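Local coordinates for protein phosphate transporter (Thermotoga maritima MSB8, PDB 6L85) that probably imports inorganic phosphate across the cell membrane, coupled to sodium ions, as a bacterial relative of the human SLC20 carriers, at residues B[16-21]-B[259-264]. Sequence-based numbering, arbitrary orientation.
With NA (sodium ion), chain Q.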
loop_
_atom_site.group_PDB
_atom_site.type_symbol
_atom_site.label_atom_id
_atom_site.label_comp_id
_atom_site.label_asym_id
_atom_site.label_seq_id
_atom_site.Cartn_x
_atom_site.Cartn_y
_atom_site.Cartn_z
ATOM N N PHE B 16 6.353 0.386 -21.899
ATOM C CA PHE B 16 5.650 1.594 -22.318
ATOM C C PHE B 16 4.457 1.257 -23.209
ATOM O O PHE B 16 3.351 1.787 -23.019
ATOM C CB PHE B 16 6.642 2.512 -23.039
ATOM C CG PHE B 16 6.091 3.866 -23.366
ATOM C CD1 PHE B 16 5.327 4.060 -24.501
ATOM C CD2 PHE B 16 6.337 4.947 -22.532
ATOM C CE1 PHE B 16 4.800 5.302 -24.805
ATOM C CE2 PHE B 16 5.821 6.198 -22.832
ATOM C CZ PHE B 16 5.041 6.369 -23.972
ATOM N N SER B 17 4.661 0.346 -24.180
ATOM C CA SER B 17 3.583 -0.012 -25.103
ATOM C C SER B 17 2.452 -0.738 -24.384
ATOM O O SER B 17 1.268 -0.525 -24.702
ATOM C CB SER B 17 4.154 -0.840 -26.270
ATOM O OG SER B 17 4.236 -2.230 -25.989
ATOM N N ILE B 18 2.787 -1.558 -23.382
ATOM C CA ILE B 18 1.751 -2.204 -22.566
ATOM C C ILE B 18 0.898 -1.161 -21.834
ATOM O O ILE B 18 -0.342 -1.210 -21.860
ATOM C CB ILE B 18 2.395 -3.191 -21.572
ATOM C CG1 ILE B 18 3.069 -4.352 -22.303
ATOM C CG2 ILE B 18 1.378 -3.687 -20.560
ATOM C CD1 ILE B 18 3.992 -5.201 -21.417
ATOM N N GLY B 19 1.553 -0.232 -21.124
ATOM C CA GLY B 19 0.798 0.790 -20.411
ATOM C C GLY B 19 -0.114 1.570 -21.342
ATOM O O GLY B 19 -1.305 1.767 -21.050
ATOM N N ALA B 20 0.419 1.946 -22.515
ATOM C CA ALA B 20 -0.335 2.718 -23.496
ATOM C C ALA B 20 -1.573 1.971 -23.972
ATOM O O ALA B 20 -2.670 2.549 -24.045
ATOM C CB ALA B 20 0.565 3.061 -24.683
ATOM N N ASN B 21 -1.424 0.677 -24.312
ATOM C CA ASN B 21 -2.568 -0.044 -24.866
ATOM C C ASN B 21 -3.576 -0.458 -23.811
ATOM O O ASN B 21 -4.771 -0.570 -24.115
ATOM C CB ASN B 21 -2.126 -1.311 -25.617
ATOM C CG ASN B 21 -3.163 -1.759 -26.650
ATOM O OD1 ASN B 21 -4.003 -2.648 -26.395
ATOM N ND2 ASN B 21 -3.128 -1.115 -27.811
ATOM N N VAL B 259 3.294 -7.224 -16.178
ATOM C CA VAL B 259 4.683 -6.759 -16.174
ATOM C C VAL B 259 5.581 -7.843 -16.755
ATOM O O VAL B 259 6.561 -7.535 -17.432
ATOM C CB VAL B 259 5.156 -6.294 -14.771
ATOM C CG1 VAL B 259 5.331 -7.476 -13.792
ATOM C CG2 VAL B 259 6.480 -5.470 -14.898
ATOM N N ALA B 260 5.209 -9.112 -16.575
ATOM C CA ALA B 260 5.905 -10.237 -17.202
ATOM C C ALA B 260 6.146 -10.054 -18.698
ATOM O O ALA B 260 7.183 -10.497 -19.197
ATOM C CB ALA B 260 5.125 -11.538 -16.985
ATOM N N ASN B 261 5.231 -9.406 -19.427
ATOM C CA ASN B 261 5.422 -9.340 -20.876
ATOM C C ASN B 261 6.648 -8.526 -21.263
ATOM O O ASN B 261 7.167 -8.681 -22.384
ATOM C CB ASN B 261 4.185 -8.781 -21.575
ATOM C CG ASN B 261 2.924 -9.529 -21.207
ATOM O OD1 ASN B 261 2.969 -10.693 -20.751
ATOM N ND2 ASN B 261 1.792 -8.891 -21.419
ATOM N N ALA B 262 7.124 -7.668 -20.364
ATOM C CA ALA B 262 8.393 -6.978 -20.559
ATOM C C ALA B 262 9.492 -7.497 -19.647
ATOM O O ALA B 262 10.647 -7.579 -20.073
ATOM C CB ALA B 262 8.221 -5.471 -20.347
ATOM N N ALA B 263 9.149 -7.898 -18.419
ATOM C CA ALA B 263 10.148 -8.276 -17.427
ATOM C C ALA B 263 10.677 -9.694 -17.637
ATOM O O ALA B 263 11.834 -9.965 -17.277
ATOM C CB ALA B 263 9.578 -8.126 -16.009
ATOM N N GLY B 264 9.855 -10.616 -18.152
ATOM C CA GLY B 264 10.313 -11.949 -18.465
ATOM C C GLY B 264 11.448 -11.962 -19.471
ATOM O O GLY B 264 12.524 -12.499 -19.202
HETATM NA NA NA Q . -4.911 -4.381 -24.681
HETATM O O HOH W 1 -6.520 -2.666 -24.307
#
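Ile18 reaches Asn261 and Ala262 with a single methyl group. Its CD1 lies 3.6 Å from Asn261 CB, and this is the tight point of the contact. The same methyl is 4.4 Å from Ala262 CB. CG1 stands anti to the carbonyl carbon (chi1 -65°), and the chain then runs extended (chi2 167°), which carries CD1 out to the neighbouring helix. The side chains of Ile18 and Asn261 cross at about a right angle. The methyl meets Asn261 CB and not the amide. That amide turns to other partners: ND2 is hydrogen-bonded to Thr106 and Thr107. The Asn261 side chain is also about 4 Å from a sodium ion and about 5 Å from a bound phosphate, which may come from the crystallisation liquor.

The contact joins helix 2-32 to helix 260-275 inside an all-helical membrane transporter of the phosphate transporter family. No hydrogen bond links the segments. The other side chains of 16-21 do not touch 259-264, and even the nearest CA atoms, those of Ile18 and Asn261, are 8.2 Å apart. Ile18, Asn261 and Ala262 are all buried; Phe16, on the loose side, is partly exposed. Met14 of helix 2-32 also packs on Asn261 and Ala262, and Ile296 of helix 286-302 on Ile18.

One turn beyond Ile18, Asn21 belongs to a different sodium site. Its OD1 binds the ion at 2.6 Å, with Asp22, Val104 and Thr347 as further ligands. A water is another ligand of this sodium ion, at 2.4 Å, and donates to Asn21 O at 2.7 Å.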